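Local atomic coordinates of GntR family transcriptional regulator (Streptococcus agalactiae, PDB entry 7B5T), a protein that probably acts as a DNA-binding transcriptional repressor of the GntR family, recognising bipartite DNA motifs and binding the second messenger c-di-AMP. Residues A[13-18]-A[51-56]; A[18-23]-A[84-89]; A[35-40]-A[75-80]; A[142-147]-A[189-194]. All blocks are in the same frame, centred on the assembly; numbering follows the deposited sequence.

Interaction 1: A[13-18]-A[51-56]; sequences SKYQKI and PETARK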
# COMPACT_ATOMS: atom_id res chain seq x y z
N SER A 13 -16.46 -6.42 37.32
CA SER A 13 -17.44 -6.08 38.34
C SER A 13 -18.84 -6.50 37.90
O SER A 13 -19.33 -6.05 36.86
CB SER A 13 -17.40 -4.59 38.65
OG SER A 13 -18.54 -4.19 39.38
N LYS A 14 -19.47 -7.37 38.69
CA LYS A 14 -20.81 -7.87 38.37
C LYS A 14 -21.84 -6.75 38.21
O LYS A 14 -22.81 -6.92 37.46
CB LYS A 14 -21.27 -8.86 39.44
CG LYS A 14 -22.60 -9.54 39.14
CD LYS A 14 -22.93 -10.57 40.21
CE LYS A 14 -22.12 -11.84 39.97
NZ LYS A 14 -22.40 -12.88 40.99
N TYR A 15 -21.69 -5.64 38.94
CA TYR A 15 -22.68 -4.58 38.84
C TYR A 15 -22.73 -4.01 37.43
O TYR A 15 -23.81 -3.69 36.92
CB TYR A 15 -22.40 -3.46 39.85
CG TYR A 15 -21.88 -3.91 41.19
CD1 TYR A 15 -22.63 -4.73 42.02
CD2 TYR A 15 -20.64 -3.47 41.66
CE1 TYR A 15 -22.15 -5.13 43.25
CE2 TYR A 15 -20.16 -3.86 42.89
CZ TYR A 15 -20.92 -4.69 43.69
OH TYR A 15 -20.44 -5.08 44.92
N GLN A 16 -21.56 -3.85 36.80
CA GLN A 16 -21.52 -3.40 35.41
C GLN A 16 -22.23 -4.39 34.50
O GLN A 16 -22.96 -3.99 33.58
CB GLN A 16 -20.07 -3.21 34.97
CG GLN A 16 -19.92 -2.40 33.71
CD GLN A 16 -20.54 -1.02 33.83
OE1 GLN A 16 -20.09 -0.20 34.63
NE2 GLN A 16 -21.58 -0.77 33.06
N LYS A 17 -22.03 -5.69 34.74
CA LYS A 17 -22.69 -6.73 33.95
C LYS A 17 -24.21 -6.61 34.03
O LYS A 17 -24.91 -6.67 33.01
CB LYS A 17 -22.25 -8.10 34.45
CG LYS A 17 -20.78 -8.45 34.23
CD LYS A 17 -20.48 -9.83 34.81
CE LYS A 17 -19.04 -10.25 34.58
NZ LYS A 17 -18.75 -11.61 35.12
N ILE A 18 -24.73 -6.45 35.25
CA ILE A 18 -26.17 -6.30 35.46
C ILE A 18 -26.69 -5.08 34.71
O ILE A 18 -27.73 -5.14 34.03
CB ILE A 18 -26.48 -6.21 36.96
CG1 ILE A 18 -26.05 -7.49 37.68
CG2 ILE A 18 -27.96 -5.91 37.20
CD1 ILE A 18 -26.19 -7.43 39.18
N PRO A 51 -29.98 -9.46 45.54
CA PRO A 51 -30.71 -8.20 45.34
C PRO A 51 -29.86 -6.96 45.53
O PRO A 51 -30.10 -5.95 44.85
CB PRO A 51 -31.83 -8.28 46.40
CG PRO A 51 -31.31 -9.23 47.43
CD PRO A 51 -30.49 -10.24 46.68
N GLU A 52 -28.88 -6.99 46.43
CA GLU A 52 -28.04 -5.81 46.66
C GLU A 52 -27.16 -5.52 45.45
O GLU A 52 -26.99 -4.36 45.06
CB GLU A 52 -27.19 -5.99 47.92
CG GLU A 52 -27.99 -6.03 49.21
CD GLU A 52 -28.68 -7.35 49.43
OE1 GLU A 52 -28.18 -8.38 48.93
OE2 GLU A 52 -29.74 -7.37 50.09
N THR A 53 -26.58 -6.56 44.85
CA THR A 53 -25.79 -6.37 43.64
C THR A 53 -26.66 -5.86 42.49
O THR A 53 -26.21 -5.03 41.69
CB THR A 53 -25.08 -7.67 43.26
OG1 THR A 53 -26.05 -8.68 42.95
CG2 THR A 53 -24.21 -8.15 44.41
N ALA A 54 -27.89 -6.37 42.38
CA ALA A 54 -28.81 -5.86 41.37
C ALA A 54 -29.10 -4.38 41.61
O ALA A 54 -29.22 -3.60 40.65
CB ALA A 54 -30.10 -6.67 41.38
N ARG A 55 -29.20 -3.97 42.87
CA ARG A 55 -29.42 -2.56 43.18
C ARG A 55 -28.25 -1.70 42.72
O ARG A 55 -28.44 -0.60 42.20
CB ARG A 55 -29.67 -2.36 44.67
CG ARG A 55 -30.02 -0.93 45.04
CD ARG A 55 -30.58 -0.82 46.44
NE ARG A 55 -29.62 -1.17 47.49
CZ ARG A 55 -28.74 -0.32 48.01
NH1 ARG A 55 -28.69 0.93 47.57
NH2 ARG A 55 -27.92 -0.72 48.96
N LYS A 56 -27.03 -2.19 42.94
CA LYS A 56 -25.84 -1.45 42.49
C LYS A 56 -25.78 -1.38 40.97
O LYS A 56 -25.45 -0.33 40.40
CB LYS A 56 -24.62 -2.13 43.09
CG LYS A 56 -24.63 -2.07 44.61
CD LYS A 56 -23.37 -2.59 45.23
CE LYS A 56 -23.44 -2.53 46.74
NZ LYS A 56 -23.62 -1.15 47.24
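Tyr15 lays one ring face along the aliphatic stem of Lys56, joining the first helix of the GntR winged helix-turn-helix domain, 14-28, to helix 51-63, the second helix of the helix-turn-helix and probably the one that reads DNA. The short helical segments cross at -68°, their axes 8.3 Å apart at closest approach. The two side chains run side by side in the same direction. Lys56 CD stands 3.8 Å from the centroid of the Tyr15 ring, 28° off the ring normal and displaced toward the rim, which makes a CH-pi contact. The lysine chain is straight as far as CE and bends only at its last torsion (chi4 -60°), its methylenes following the ring while the ammonium turns away. The Thr53 side chain crosses that of Tyr15 at about a right angle, with CG2 3.8 Å from Tyr15 CE1, and the Thr53 carbonyl O lies at the ring edge, near its plane. The hydroxyl of Thr53 hydrogen-bonds Ser50 O, just ahead of the helix. Ser185 and Phe184 of the second subunit pack on Tyr15 and Lys56 respectively. One turn further along helix 14-28, Ile18 extends its CD1 to 3.5 Å from Thr53 O and 3.8 Å from Ala54 CA.

Interaction 2: A[18-23]-A[84-89]; sequences IAVAVA and IEFLNQ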
# COMPACT_ATOMS: atom_id res chain seq x y z
N ILE A 18 -24.73 -6.45 35.25
CA ILE A 18 -26.17 -6.30 35.46
C ILE A 18 -26.69 -5.08 34.71
O ILE A 18 -27.73 -5.14 34.03
CB ILE A 18 -26.48 -6.21 36.96
CG1 ILE A 18 -26.05 -7.49 37.68
CG2 ILE A 18 -27.96 -5.91 37.20
CD1 ILE A 18 -26.19 -7.43 39.18
N ALA A 19 -25.99 -3.96 34.86
CA ALA A 19 -26.36 -2.73 34.17
C ALA A 19 -26.46 -2.95 32.66
O ALA A 19 -27.43 -2.54 32.03
CB ALA A 19 -25.35 -1.63 34.49
N VAL A 20 -25.44 -3.59 32.08
CA VAL A 20 -25.44 -3.82 30.64
C VAL A 20 -26.62 -4.70 30.23
O VAL A 20 -27.29 -4.43 29.23
CB VAL A 20 -24.10 -4.44 30.19
CG1 VAL A 20 -24.14 -4.76 28.70
CG2 VAL A 20 -22.95 -3.50 30.49
N ALA A 21 -26.88 -5.76 31.00
CA ALA A 21 -27.99 -6.65 30.66
C ALA A 21 -29.33 -5.91 30.65
O ALA A 21 -30.09 -5.99 29.67
CB ALA A 21 -28.03 -7.83 31.63
N VAL A 22 -29.63 -5.19 31.73
CA VAL A 22 -30.93 -4.52 31.80
C VAL A 22 -31.01 -3.38 30.78
O VAL A 22 -32.08 -3.14 30.20
CB VAL A 22 -31.23 -4.05 33.24
CG1 VAL A 22 -30.09 -3.25 33.79
CG2 VAL A 22 -32.52 -3.25 33.29
N ALA A 23 -29.90 -2.67 30.55
CA ALA A 23 -29.89 -1.63 29.53
C ALA A 23 -30.14 -2.21 28.14
O ALA A 23 -30.82 -1.60 27.31
CB ALA A 23 -28.57 -0.87 29.57
N ILE A 84 -29.12 3.19 24.37
CA ILE A 84 -28.40 2.83 23.15
C ILE A 84 -27.04 3.51 23.11
O ILE A 84 -26.04 2.90 22.71
CB ILE A 84 -29.24 3.13 21.89
CG1 ILE A 84 -29.25 4.61 21.53
CG2 ILE A 84 -30.67 2.61 22.06
CD1 ILE A 84 -29.84 4.91 20.16
N GLU A 85 -26.96 4.79 23.49
CA GLU A 85 -25.67 5.46 23.58
C GLU A 85 -24.73 4.72 24.54
O GLU A 85 -23.56 4.50 24.22
CB GLU A 85 -25.85 6.91 24.02
CG GLU A 85 -26.61 7.77 23.02
CD GLU A 85 -26.65 9.23 23.40
OE1 GLU A 85 -27.59 9.94 22.96
OE2 GLU A 85 -25.75 9.68 24.15
N PHE A 86 -25.24 4.35 25.71
CA PHE A 86 -24.43 3.60 26.67
C PHE A 86 -23.99 2.25 26.10
O PHE A 86 -22.86 1.82 26.32
CB PHE A 86 -25.17 3.43 27.99
CG PHE A 86 -24.60 2.35 28.87
CD1 PHE A 86 -23.42 2.56 29.57
CD2 PHE A 86 -25.27 1.15 29.05
CE1 PHE A 86 -22.89 1.57 30.39
CE2 PHE A 86 -24.75 0.16 29.87
CZ PHE A 86 -23.57 0.38 30.54
N LEU A 87 -24.89 1.55 25.41
CA LEU A 87 -24.51 0.27 24.82
C LEU A 87 -23.42 0.45 23.77
O LEU A 87 -22.45 -0.32 23.75
CB LEU A 87 -25.73 -0.43 24.22
CG LEU A 87 -26.81 -0.90 25.19
CD1 LEU A 87 -27.94 -1.57 24.43
CD2 LEU A 87 -26.23 -1.84 26.23
N ASN A 88 -23.56 1.45 22.91
CA ASN A 88 -22.53 1.73 21.91
C ASN A 88 -21.20 2.05 22.58
O ASN A 88 -20.14 1.62 22.11
CB ASN A 88 -22.96 2.88 21.00
CG ASN A 88 -24.22 2.57 20.21
OD1 ASN A 88 -24.65 1.41 20.14
ND2 ASN A 88 -24.81 3.59 19.61
N GLN A 89 -21.24 2.82 23.66
CA GLN A 89 -20.00 3.19 24.34
C GLN A 89 -19.34 1.99 25.02
O GLN A 89 -18.13 1.78 24.88
CB GLN A 89 -20.27 4.28 25.37
CG GLN A 89 -19.03 4.76 26.09
CD GLN A 89 -17.99 5.33 25.15
OE1 GLN A 89 -18.33 6.03 24.19
NE2 GLN A 89 -16.73 5.01 25.40
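Phe86 presents its ring to the small side chains of helix 14-28, with the methyl of Ala23 at the ring edge, near its plane, and Val20 reaching the far end of the ring obliquely. Ala23 CB is 3.9 Å from Phe86 CD2, and Val20 CG2 lies at the same 3.9 Å from Phe86 CZ. A chi1 of 163° turns the Phe86 ring away from its own N and across to Ala23, and the side chain crosses that of Val20 at about a right angle. Leu87, one residue on, adds its two methyls: CD2 sits 4.2 Å from Ala23 CB and 4.4 Å from Val20 CG1, while CD1 approaches Ala23 O at 4.1 Å. Ala23 CB thus touches both Phe86 and Leu87, and Leu87 CD2 also nears Val20 O. No hydrogen bond joins the two segments; the side chains meet through carbon atoms. The axes of the short segments approach to 10.2 Å at their closest and make an angle of 130°. Leu64 and, from the third subunit, His162 also pack on Phe86. This packing of the first helix against helix 80-90, which continues the chain past the wing, belongs to the winged helix-turn-helix domain.

Interaction 3: A[35-40]-A[75-80]; sequences EKLKSR and AIILSK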
# COMPACT_ATOMS: atom_id res chain seq x y z
N GLU A 35 -42.81 1.80 31.30
CA GLU A 35 -42.92 0.59 32.11
C GLU A 35 -41.94 0.63 33.27
O GLU A 35 -40.79 1.05 33.12
CB GLU A 35 -42.68 -0.63 31.21
CG GLU A 35 -42.98 -2.00 31.78
CD GLU A 35 -42.37 -3.09 30.91
OE1 GLU A 35 -42.10 -2.80 29.72
OE2 GLU A 35 -42.14 -4.21 31.41
N LYS A 36 -42.40 0.17 34.43
CA LYS A 36 -41.59 0.14 35.63
C LYS A 36 -41.10 -1.29 35.85
O LYS A 36 -41.77 -2.26 35.49
CB LYS A 36 -42.37 0.64 36.85
CG LYS A 36 -41.58 0.66 38.14
CD LYS A 36 -42.44 1.05 39.32
CE LYS A 36 -43.48 0.00 39.60
NZ LYS A 36 -42.83 -1.22 40.14
N LEU A 37 -39.92 -1.41 36.46
CA LEU A 37 -39.39 -2.74 36.74
C LEU A 37 -39.96 -3.29 38.04
O LEU A 37 -40.59 -2.58 38.83
CB LEU A 37 -37.87 -2.70 36.80
CG LEU A 37 -37.18 -2.49 35.45
CD1 LEU A 37 -35.67 -2.62 35.59
CD2 LEU A 37 -37.74 -3.44 34.40
N LYS A 38 -39.73 -4.58 38.25
CA LYS A 38 -40.28 -5.28 39.39
C LYS A 38 -39.46 -4.99 40.64
O LYS A 38 -38.53 -4.17 40.64
CB LYS A 38 -40.38 -6.77 39.07
CG LYS A 38 -41.12 -7.04 37.77
CD LYS A 38 -42.52 -6.46 37.78
CE LYS A 38 -43.27 -6.77 36.48
NZ LYS A 38 -44.60 -6.09 36.42
N SER A 39 -39.81 -5.66 41.73
CA SER A 39 -39.14 -5.42 43.00
C SER A 39 -37.64 -5.68 42.86
O SER A 39 -37.16 -6.24 41.87
CB SER A 39 -39.81 -6.22 44.12
OG SER A 39 -39.56 -7.61 43.98
N ARG A 40 -36.90 -5.21 43.87
CA ARG A 40 -35.46 -5.37 43.92
C ARG A 40 -35.11 -6.85 44.10
O ARG A 40 -34.05 -7.29 43.64
CB ARG A 40 -34.92 -4.51 45.07
CG ARG A 40 -35.46 -4.91 46.45
CD ARG A 40 -34.86 -4.09 47.58
NE ARG A 40 -35.37 -4.50 48.90
CZ ARG A 40 -36.49 -4.01 49.44
NH1 ARG A 40 -37.21 -3.12 48.78
NH2 ARG A 40 -36.90 -4.42 50.64
N ALA A 75 -38.17 0.40 39.68
CA ALA A 75 -37.34 1.22 38.81
C ALA A 75 -38.16 1.64 37.60
O ALA A 75 -38.67 0.79 36.86
CB ALA A 75 -36.10 0.45 38.36
N ILE A 76 -38.27 2.95 37.39
CA ILE A 76 -39.01 3.51 36.27
C ILE A 76 -37.99 3.94 35.23
O ILE A 76 -37.00 4.60 35.56
CB ILE A 76 -39.90 4.68 36.73
CG1 ILE A 76 -41.01 4.20 37.67
CG2 ILE A 76 -40.46 5.43 35.52
CD1 ILE A 76 -41.76 5.32 38.36
N ILE A 77 -38.23 3.56 33.98
CA ILE A 77 -37.28 3.84 32.91
C ILE A 77 -37.41 5.29 32.47
O ILE A 77 -38.52 5.84 32.42
CB ILE A 77 -37.50 2.86 31.74
CG1 ILE A 77 -37.58 1.43 32.27
CG2 ILE A 77 -36.38 2.99 30.72
CD1 ILE A 77 -36.34 0.97 33.01
N LEU A 78 -36.28 5.90 32.13
CA LEU A 78 -36.23 7.31 31.75
C LEU A 78 -35.93 7.49 30.27
O LEU A 78 -36.73 8.10 29.55
CB LEU A 78 -35.18 8.05 32.59
CG LEU A 78 -35.46 8.17 34.09
CD1 LEU A 78 -34.32 8.89 34.78
CD2 LEU A 78 -36.78 8.88 34.33
N SER A 79 -34.81 6.97 29.78
CA SER A 79 -34.43 7.20 28.39
C SER A 79 -33.93 5.90 27.78
O SER A 79 -32.95 5.32 28.24
CB SER A 79 -33.35 8.28 28.29
OG SER A 79 -32.87 8.41 26.97
N LYS A 80 -34.63 5.46 26.72
CA LYS A 80 -34.13 4.38 25.88
C LYS A 80 -32.98 4.87 25.01
O LYS A 80 -32.06 4.10 24.71
CB LYS A 80 -35.27 3.82 25.03
CG LYS A 80 -34.88 2.77 24.00
CD LYS A 80 -36.11 2.31 23.24
CE LYS A 80 -35.77 1.42 22.06
NZ LYS A 80 -36.99 0.80 21.47
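Leu37 and Ala75 meet through both backbone and side chain. The amide N of Leu37 donates to Ala75 O at 2.6 Å. Beside this bond the two CB atoms of Leu37 and Ala75 touch at 3.9 Å, and the CA of Lys36 makes an additional C-H...O contact with the same carbonyl oxygen. Lys36 leaves the backbone with CG anti to its N (chi1 -179°), which brings CG to 3.2 Å from Ala75 O and 3.6 Å from Ile76 CG1, the lysine and isoleucine side chains passing at a slant. Further out the lysine bends twice and folds back, so that NZ donates to Leu37 O at 2.9 Å; Ser73 O offers it a second, weak partner. Next to this, the Glu35 carbonyl faces Ile77 CG1, and Leu37 CG lies 4.3 Å from Ile77 CD1. A single bridge, Lys36 with Ile76, thus attaches the segment ahead of helix 40-46 to strand 76-77, which together with strand 67-68 forms the wing of the winged helix-turn-helix. Beneath it, Leu37 packs on Val22 and Ile77 on Ile26 of helix 14-28, and Leu37 also on Tyr31 of the following loop. On its other edge the strand is held by backbone bonding of Ile76 with Thr68. Glu35 is tied back to the preceding loop, its OE1 accepting from Glu32 N. Past the strand, Ser79 is the N-cap of helix 80-90, its OG accepting from Lys82 N.

Interaction 4: A[142-147]-A[189-194]; sequences IIVSED and QGDHIF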
# COMPACT_ATOMS: atom_id res chain seq x y z
N ILE A 142 7.37 10.44 -26.48
CA ILE A 142 8.12 10.53 -25.24
C ILE A 142 8.25 12.00 -24.89
O ILE A 142 8.22 12.88 -25.77
CB ILE A 142 9.52 9.88 -25.26
CG1 ILE A 142 10.36 10.41 -26.44
CG2 ILE A 142 9.43 8.36 -25.24
CD1 ILE A 142 11.86 10.26 -26.23
N ILE A 143 8.42 12.27 -23.60
CA ILE A 143 8.56 13.63 -23.10
C ILE A 143 9.99 13.73 -22.60
O ILE A 143 10.38 13.05 -21.64
CB ILE A 143 7.52 13.90 -21.99
CG1 ILE A 143 6.12 13.44 -22.43
CG2 ILE A 143 7.42 15.37 -21.69
CD1 ILE A 143 5.10 13.35 -21.29
N VAL A 144 10.79 14.60 -23.23
CA VAL A 144 12.21 14.71 -22.91
C VAL A 144 12.32 15.46 -21.57
O VAL A 144 12.21 16.69 -21.51
CB VAL A 144 13.03 15.37 -24.02
CG1 VAL A 144 12.52 16.76 -24.39
CG2 VAL A 144 14.51 15.42 -23.65
N SER A 145 12.53 14.71 -20.50
CA SER A 145 12.46 15.24 -19.15
C SER A 145 13.78 15.91 -18.73
O SER A 145 14.74 16.02 -19.50
CB SER A 145 12.05 14.13 -18.19
OG SER A 145 12.17 14.54 -16.84
N GLU A 146 13.81 16.36 -17.46
CA GLU A 146 14.92 17.17 -16.97
C GLU A 146 16.23 16.40 -16.91
O GLU A 146 17.29 16.93 -17.25
CB GLU A 146 14.61 17.71 -15.57
CG GLU A 146 15.78 18.42 -14.88
CD GLU A 146 16.11 19.78 -15.52
OE1 GLU A 146 15.20 20.40 -16.11
OE2 GLU A 146 17.28 20.21 -15.46
N ASP A 147 16.18 15.14 -16.47
CA ASP A 147 17.41 14.37 -16.42
C ASP A 147 17.78 14.13 -17.87
O ASP A 147 17.22 13.26 -18.54
CB ASP A 147 17.21 13.05 -15.66
CG ASP A 147 18.52 12.35 -15.35
OD1 ASP A 147 19.30 12.89 -14.54
OD2 ASP A 147 18.78 11.25 -15.90
N GLN A 189 15.28 20.46 -23.96
CA GLN A 189 14.48 19.89 -22.89
C GLN A 189 13.08 20.49 -22.84
O GLN A 189 12.90 21.71 -23.00
CB GLN A 189 15.15 20.13 -21.55
CG GLN A 189 14.22 19.89 -20.41
CD GLN A 189 14.92 20.07 -19.11
OE1 GLN A 189 16.10 20.41 -19.08
NE2 GLN A 189 14.17 19.99 -18.03
N GLY A 190 12.10 19.63 -22.59
CA GLY A 190 10.71 20.02 -22.48
C GLY A 190 9.92 19.85 -23.75
O GLY A 190 8.81 20.38 -23.85
N ASP A 191 10.46 19.10 -24.70
CA ASP A 191 9.87 18.80 -25.99
C ASP A 191 9.20 17.43 -25.99
O ASP A 191 9.56 16.53 -25.22
CB ASP A 191 10.95 18.83 -27.08
CG ASP A 191 11.72 20.12 -27.10
OD1 ASP A 191 11.26 21.10 -26.47
OD2 ASP A 191 12.80 20.16 -27.72
N HIS A 192 8.19 17.30 -26.84
CA HIS A 192 7.52 16.03 -27.10
C HIS A 192 8.05 15.46 -28.41
O HIS A 192 8.00 16.13 -29.45
CB HIS A 192 6.01 16.25 -27.14
CG HIS A 192 5.49 16.90 -25.90
ND1 HIS A 192 4.79 16.21 -24.93
CD2 HIS A 192 5.59 18.18 -25.46
CE1 HIS A 192 4.48 17.04 -23.95
NE2 HIS A 192 4.95 18.24 -24.25
N ILE A 193 8.56 14.23 -28.37
CA ILE A 193 9.18 13.57 -29.52
C ILE A 193 8.28 12.42 -29.97
O ILE A 193 8.01 11.50 -29.19
CB ILE A 193 10.59 13.05 -29.21
CG1 ILE A 193 11.54 14.21 -28.88
CG2 ILE A 193 11.13 12.26 -30.39
CD1 ILE A 193 11.69 15.20 -29.99
N PHE A 194 7.84 12.46 -31.22
CA PHE A 194 7.03 11.40 -31.81
C PHE A 194 7.90 10.50 -32.69
O PHE A 194 8.76 10.99 -33.43
CB PHE A 194 5.88 11.96 -32.65
CG PHE A 194 4.89 12.77 -31.86
CD1 PHE A 194 5.16 14.09 -31.51
CD2 PHE A 194 3.67 12.22 -31.48
CE1 PHE A 194 4.24 14.83 -30.79
CE2 PHE A 194 2.75 12.97 -30.77
CZ PHE A 194 3.04 14.27 -30.42
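Ile142 and Ile193 form an antiparallel hydrogen-bonded pair, and the tight part of the contact runs from them to Val144 and Asp191. Ile142 N donates to Ile193 O at 3.0 Å, and Ile193 N returns a bond to Ile142 O at 2.9 Å. Their side chains lie alongside each other, Ile142 CG1 3.8 Å from Ile193 CB, and both pack on Met205 of helix 201-209. Backbone bonding continues past the strand ends at Val144: its N donates to Asp191 O at 3.0 Å and its O accepts from Gly190 N at 3.1 Å. With CG1 set between its backbone N and carbonyl carbon (chi1 57°), Val144 brings that methyl against the Asp191 backbone N and O. Asp191 OD2 itself accepts from Glu188 N and also bonds His173 ND1. The other sheet face is looser. There exposed Ile143 touches His192 lightly, CG1 4.0 Å from ND1 and CG2 4.1 Å from CE1. Beyond these bonds, Glu146 and Gln189 meet on the solvent side, but the positions of their polar ends are doubtful. Strand 140-143, outermost within this chain, here pairs with 192-196 in the antiparallel sheet of the TrkA-C (RCK_C) domain, beside the c-di-AMP-binding residue Ile168, although no ligand is bound to this chain.

Overall arrangement
Interactions 1, 2 and 3 sit together in the DNA-binding domain, their centres 13 to 15 Å apart. Interactions 1 and 2 share Ile18 and use successive parts of helix 14-28, and Gln16 of the first packs on Phe86 of the second. Interaction 3 touches both: its Leu37 meets Val22, and Arg40 borders Pro51. Interaction 4 is remote, in the TrkA-C domain beyond the long helix 96-134; its centre is about 76 Å from that of interaction 1, and its nearest atoms are about 60 Å from those of interaction 3. In the assembly, however, c-di-AMP-binding residues of the third subunit reach the DNA-binding domain: Trp161 and His162 pack on Ser13 and Gln16, and that His162 also packs on Phe86.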